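Local coordinates for lipid binding protein (Grifola frondosa, PDB 5H0Q) that binds lipids and probably recognises membrane domains formed by sphingomyelin and cholesterol, at residues A[7-12]-A[22-27]; A[100-105]-A[118-123]. All blocks are in the same frame, centred on the assembly; numbering follows the deposited sequence. Where two conformers were deposited one is given.

Interaction 1 (A[7-12]-A[22-27]); sequences IDEQYL and EVITQA
Ile24 packs against Leu12 and Glu9, joining a loop that leads into helix 26-35 to the short helix 9-13. Both helices carry an N-cap residue, Asp8 in one and Thr25 in the other, and no hydrogen bond links the two segments; the contact is apolar apart from one carbonyl. The backbones come nearest at Glu9 and Ile24, whose CA atoms lie 6.6 Å apart.

The Ile24 side chain sets off from CB toward helix 9-13 and divides its work between two branches. Ile24 CG2, anti to the backbone N, meets Leu12 CD2 at 3.6 Å, and Leu12 CB lies a little further off. CG1 sits beside the backbone N (chi1 -68°) and itself serves as a spacer: the extended chain beyond it carries Ile24 CD1 to 4.0 Å from Leu12 CB. There Ile24 CD1 also lies 4.1 Å from the carbonyl oxygen Glu9 O and 4.3 Å from Glu9 CG. Leu12 CB is thus shared by the two ends of Ile24. Leu12 also touches Tyr18 and, on helix 26-35, Asp28 and Val32, so this one leucine joins the incoming loop to the helix that follows it.

Of the Glu9 side chain, CG is what approaches Ile24, while OE2 forms a salt bridge with Arg13. Thr25 N is bonded to Asp28 OD2, and the Thr25 side chain in turn caps a backbone N of helix 26-35. At the other helix start, Tyr11 N donates a nearly straight bond of 3.2 Å (166°) to Asp8 OD1.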
loop_
_atom_site.group_PDB
_atom_site.type_symbol
_atom_site.label_atom_id
_atom_site.label_comp_id
_atom_site.label_asym_id
_atom_site.label_seq_id
_atom_site.Cartn_x
_atom_site.Cartn_y
_atom_site.Cartn_z
ATOM N N ILE A 7 4.823 -14.720 6.939
ATOM C CA ILE A 7 5.450 -14.811 8.248
ATOM C C ILE A 7 4.316 -15.032 9.242
ATOM O O ILE A 7 3.597 -14.099 9.589
ATOM C CB ILE A 7 6.273 -13.561 8.567
ATOM C CG1 ILE A 7 7.427 -13.459 7.551
ATOM C CG2 ILE A 7 6.809 -13.616 9.978
ATOM C CD1 ILE A 7 8.213 -12.193 7.664
ATOM N N ASP A 8 4.125 -16.293 9.620
ATOM C CA ASP A 8 3.018 -16.681 10.495
ATOM C C ASP A 8 3.552 -17.461 11.688
ATOM O O ASP A 8 4.753 -17.451 11.964
ATOM C CB ASP A 8 1.999 -17.516 9.722
ATOM C CG ASP A 8 2.630 -18.688 8.994
ATOM O OD1 ASP A 8 3.801 -19.054 9.281
ATOM O OD2 ASP A 8 1.941 -19.282 8.135
ATOM N N GLU A 9 2.666 -18.129 12.444
ATOM C CA GLU A 9 3.140 -18.795 13.652
ATOM C C GLU A 9 4.212 -19.828 13.340
ATOM O O GLU A 9 5.205 -19.942 14.066
ATOM C CB GLU A 9 1.970 -19.464 14.403
ATOM C CG GLU A 9 2.429 -20.267 15.605
ATOM C CD GLU A 9 1.286 -20.906 16.393
ATOM O OE1 GLU A 9 0.131 -20.567 16.100
ATOM O OE2 GLU A 9 1.584 -21.729 17.285
ATOM N N GLN A 10 4.027 -20.605 12.274
ATOM C CA GLN A 10 4.976 -21.675 11.978
ATOM C C GLN A 10 6.353 -21.123 11.622
ATOM O O GLN A 10 7.375 -21.735 11.950
ATOM C CB GLN A 10 4.443 -22.544 10.842
ATOM C CG GLN A 10 3.391 -23.522 11.287
ATOM C CD GLN A 10 3.958 -24.592 12.199
ATOM O OE1 GLN A 10 5.007 -25.171 11.913
ATOM N NE2 GLN A 10 3.275 -24.851 13.308
ATOM N N TYR A 11 6.394 -19.999 10.903
ATOM C CA TYR A 11 7.654 -19.304 10.640
ATOM C C TYR A 11 8.354 -18.939 11.944
ATOM O O TYR A 11 9.540 -19.199 12.122
ATOM C CB TYR A 11 7.355 -18.058 9.806
ATOM C CG TYR A 11 8.524 -17.273 9.208
ATOM C CD1 TYR A 11 8.663 -17.162 7.837
ATOM C CD2 TYR A 11 9.424 -16.570 10.007
ATOM C CE1 TYR A 11 9.679 -16.401 7.269
ATOM C CE2 TYR A 11 10.441 -15.793 9.436
ATOM C CZ TYR A 11 10.542 -15.717 8.083
ATOM O OH TYR A 11 11.538 -14.944 7.575
ATOM N N LEU A 12 7.620 -18.370 12.906
ATOM C CA LEU A 12 8.303 -17.945 14.126
ATOM C C LEU A 12 8.678 -19.105 15.028
ATOM O O LEU A 12 9.652 -18.991 15.785
ATOM C CB LEU A 12 7.459 -16.947 14.909
ATOM C CG LEU A 12 7.690 -15.480 14.559
ATOM C CD1 LEU A 12 7.191 -15.133 13.155
ATOM C CD2 LEU A 12 7.081 -14.557 15.612
ATOM N N GLU A 22 5.255 -19.710 24.804
ATOM C CA GLU A 22 3.959 -20.352 24.974
ATOM C C GLU A 22 2.958 -19.834 23.954
ATOM O O GLU A 22 2.287 -20.624 23.279
ATOM C CB GLU A 22 3.449 -20.138 26.401
ATOM C CG GLU A 22 4.347 -20.770 27.452
ATOM C CD GLU A 22 4.037 -20.298 28.851
ATOM O OE1 GLU A 22 2.842 -20.129 29.173
ATOM O OE2 GLU A 22 4.992 -20.093 29.628
ATOM N N VAL A 23 2.875 -18.514 23.791
ATOM C CA VAL A 23 1.969 -17.890 22.829
ATOM C C VAL A 23 2.738 -16.901 21.971
ATOM O O VAL A 23 3.252 -15.898 22.481
ATOM C CB VAL A 23 0.794 -17.179 23.522
ATOM C CG1 VAL A 23 -0.088 -16.501 22.493
ATOM C CG2 VAL A 23 0.013 -18.155 24.333
ATOM N N ILE A 24 2.752 -17.142 20.666
ATOM C CA ILE A 24 3.349 -16.226 19.703
ATOM C C ILE A 24 2.264 -15.250 19.285
ATOM O O ILE A 24 1.210 -15.654 18.783
ATOM C CB ILE A 24 3.929 -16.991 18.502
ATOM C CG1 ILE A 24 5.141 -17.799 18.993
ATOM C CG2 ILE A 24 4.304 -16.042 17.355
ATOM C CD1 ILE A 24 5.655 -18.755 17.996
ATOM N N THR A 25 2.507 -13.969 19.519
ATOM C CA THR A 25 1.472 -12.968 19.379
ATOM C C THR A 25 1.483 -12.360 17.985
ATOM O O THR A 25 2.425 -12.519 17.199
ATOM C CB THR A 25 1.647 -11.862 20.415
ATOM O OG1 THR A 25 2.853 -11.143 20.128
ATOM C CG2 THR A 25 1.728 -12.431 21.823
ATOM N N GLN A 26 0.452 -11.578 17.714
ATOM C CA GLN A 26 0.430 -10.790 16.494
ATOM C C GLN A 26 1.537 -9.756 16.497
ATOM O O GLN A 26 2.153 -9.486 15.450
ATOM C CB GLN A 26 -0.924 -10.105 16.307
ATOM C CG GLN A 26 -1.948 -10.907 15.534
ATOM C CD GLN A 26 -2.875 -10.011 14.745
ATOM O OE1 GLN A 26 -3.815 -9.446 15.294
ATOM N NE2 GLN A 26 -2.599 -9.858 13.453
ATOM N N ALA A 27 1.849 -9.203 17.675
ATOM C CA ALA A 27 2.956 -8.267 17.781
ATOM C C ALA A 27 4.273 -8.938 17.428
ATOM O O ALA A 27 5.120 -8.327 16.778
ATOM C CB ALA A 27 3.038 -7.682 19.185
#

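Interaction 2 (A[100-105]-A[118-123])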
loop_
_atom_site.group_PDB
_atom_site.type_symbol
_atom_site.label_atom_id
_atom_site.label_comp_id
_atom_site.label_asym_id
_atom_site.label_seq_id
_atom_site.Cartn_x
_atom_site.Cartn_y
_atom_site.Cartn_z
ATOM N N THR A 100 2.918 -6.684 -2.425
ATOM C CA THR A 100 2.359 -6.684 -3.761
ATOM C C THR A 100 2.774 -5.407 -4.486
ATOM O O THR A 100 3.196 -4.422 -3.875
ATOM C CB THR A 100 0.850 -6.853 -3.741
ATOM O OG1 THR A 100 0.408 -7.161 -5.061
ATOM C CG2 THR A 100 0.141 -5.610 -3.222
ATOM N N VAL A 101 2.695 -5.456 -5.813
ATOM C CA VAL A 101 3.100 -4.350 -6.672
ATOM C C VAL A 101 2.052 -4.185 -7.755
ATOM O O VAL A 101 1.587 -5.169 -8.339
ATOM C CB VAL A 101 4.484 -4.596 -7.306
ATOM C CG1 VAL A 101 4.852 -3.452 -8.247
ATOM C CG2 VAL A 101 5.525 -4.754 -6.210
ATOM N N PHE A 102 1.709 -2.941 -8.056
ATOM C CA PHE A 102 0.822 -2.680 -9.174
ATOM C C PHE A 102 1.094 -1.286 -9.711
ATOM O O PHE A 102 1.747 -0.463 -9.065
ATOM C CB PHE A 102 -0.652 -2.830 -8.761
ATOM C CG PHE A 102 -1.110 -1.842 -7.704
ATOM C CD1 PHE A 102 -1.600 -0.598 -8.062
ATOM C CD2 PHE A 102 -1.076 -2.170 -6.364
ATOM C CE1 PHE A 102 -2.016 0.312 -7.098
ATOM C CE2 PHE A 102 -1.512 -1.279 -5.399
ATOM C CZ PHE A 102 -1.978 -0.034 -5.773
ATOM N N ILE A 103 0.587 -1.035 -10.914
ATOM C CA ILE A 103 0.660 0.277 -11.522
ATOM C C ILE A 103 -0.737 0.876 -11.582
ATOM O O ILE A 103 -1.738 0.181 -11.753
ATOM C CB ILE A 103 1.321 0.206 -12.922
ATOM C CG1 ILE A 103 1.522 1.609 -13.498
ATOM C CG2 ILE A 103 0.505 -0.620 -13.888
ATOM C CD1 ILE A 103 2.331 1.649 -14.780
ATOM N N HIS A 104 -0.790 2.186 -11.452
ATOM C CA HIS A 104 -1.985 2.955 -11.762
ATOM C C HIS A 104 -1.545 4.115 -12.633
ATOM O O HIS A 104 -0.559 4.778 -12.309
ATOM C CB HIS A 104 -2.665 3.452 -10.478
ATOM C CG HIS A 104 -4.054 3.942 -10.695
ATOM N ND1 HIS A 104 -4.343 5.249 -11.019
ATOM C CD2 HIS A 104 -5.249 3.300 -10.627
ATOM C CE1 HIS A 104 -5.654 5.396 -11.122
ATOM N NE2 HIS A 104 -6.226 4.227 -10.900
ATOM N N THR A 105 -2.246 4.351 -13.733
ATOM C CA THR A 105 -1.815 5.347 -14.702
ATOM C C THR A 105 -2.939 6.315 -15.010
ATOM O O THR A 105 -4.110 6.038 -14.767
ATOM C CB THR A 105 -1.369 4.720 -16.034
ATOM O OG1 THR A 105 -2.512 4.303 -16.795
ATOM C CG2 THR A 105 -0.478 3.542 -15.802
ATOM N N ILE A 118 -6.556 2.072 -2.740
ATOM C CA ILE A 118 -6.913 0.713 -2.373
ATOM C C ILE A 118 -7.167 0.733 -0.878
ATOM O O ILE A 118 -6.476 1.441 -0.139
ATOM C CB ILE A 118 -5.820 -0.319 -2.736
ATOM C CG1 ILE A 118 -5.621 -0.338 -4.249
ATOM C CG2 ILE A 118 -6.248 -1.713 -2.278
ATOM C CD1 ILE A 118 -4.697 -1.423 -4.740
ATOM N N VAL A 119 -8.170 -0.015 -0.445
ATOM C CA VAL A 119 -8.518 -0.141 0.967
ATOM C C VAL A 119 -8.329 -1.600 1.335
ATOM O O VAL A 119 -8.953 -2.485 0.727
ATOM C CB VAL A 119 -9.954 0.310 1.263
ATOM C CG1 VAL A 119 -10.252 0.096 2.743
ATOM C CG2 VAL A 119 -10.154 1.754 0.895
ATOM N N TYR A 120 -7.451 -1.857 2.298
ATOM C CA TYR A 120 -7.199 -3.205 2.787
ATOM C C TYR A 120 -7.831 -3.397 4.160
ATOM O O TYR A 120 -7.735 -2.519 5.019
ATOM C CB TYR A 120 -5.694 -3.494 2.903
ATOM C CG TYR A 120 -4.947 -3.571 1.589
ATOM C CD1 TYR A 120 -5.116 -4.656 0.745
ATOM C CD2 TYR A 120 -4.114 -2.543 1.186
ATOM C CE1 TYR A 120 -4.449 -4.719 -0.478
ATOM C CE2 TYR A 120 -3.441 -2.610 -0.023
ATOM C CZ TYR A 120 -3.630 -3.692 -0.839
ATOM O OH TYR A 120 -2.958 -3.727 -2.030
ATOM N N GLY A 121 -8.412 -4.571 4.383
ATOM C CA GLY A 121 -8.960 -4.935 5.680
ATOM C C GLY A 121 -8.019 -5.848 6.443
ATOM O O GLY A 121 -7.373 -6.716 5.862
ATOM N N THR A 122 -8.001 -5.681 7.760
ATOM C CA THR A 122 -7.207 -6.510 8.654
ATOM C C THR A 122 -8.091 -7.509 9.385
ATOM O O THR A 122 -9.313 -7.412 9.395
ATOM C CB THR A 122 -6.466 -5.649 9.678
ATOM O OG1 THR A 122 -7.416 -5.095 10.618
ATOM C CG2 THR A 122 -5.638 -4.551 8.997
ATOM N N THR A 123 -7.438 -8.446 10.067
ATOM C CA THR A 123 -8.174 -9.470 10.798
ATOM C C THR A 123 -8.827 -8.918 12.053
ATOM O O THR A 123 -9.779 -9.529 12.553
ATOM C CB THR A 123 -7.243 -10.626 11.182
ATOM O OG1 THR A 123 -6.074 -10.098 11.816
ATOM C CG2 THR A 123 -6.846 -11.412 9.955
#
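Phe102 and Ile118 meet in the core of a beta sandwich, reaching toward each other from facing sheets. Strands 100-105 and 118-121 run roughly antiparallel (158°), but their axes are 12.6 Å apart, so side chains alone bridge the gap.

Phe102 CG stands between its own backbone N and carbonyl carbon (chi1 63°), and this swings CZ and CE2 of the ring toward Ile118. The extended Ile118 chain ends in CD1, and Ile118 CD1 approaches the ring obliquely, 3.2 Å from Phe102 CZ and 3.3 Å from Phe102 CE2, a tight fit. Ile118 CG2 points along its own strand instead and lies 3.6 Å above one face of the Tyr120 ring, toward its rim.

Tyr120 spans the gap a step further along, its side chain also touching Ile73 and Ala75 of the neighbouring strand 73-80. The sheets are also tied by polar bonds, since His104 is hydrogen-bonded through its two ring nitrogens to Ser80 and Ser114. Thr100 turns OG1 anti to its N (chi1 -166°), where it bonds Met1 O; the methyl carbon Thr100 CG2 is left to touch Tyr120 OH at 3.8 Å.

Overall arrangement
Interaction 1 comes first along the chain and is complete before interaction 2 begins; their centres are about 24 Å apart. Interaction 1 lies at the periphery, about 23 Å from the centre of the chain, where helix 9-13 packs on the loop leading into helix 26-35. Interaction 2 is about 5 Å from that centre and joins strand 99-105 of the mixed sheet to strand 114-121 of the five-stranded antiparallel sheet. The two regions meet lightly, with Gln26 NE2 packing 3.8 Å from Thr123 OG1. The N-terminal strand 2-3, paired with strand 99-105, provides a second connection, consistent with the small helical N-terminal region being held against the sandwich.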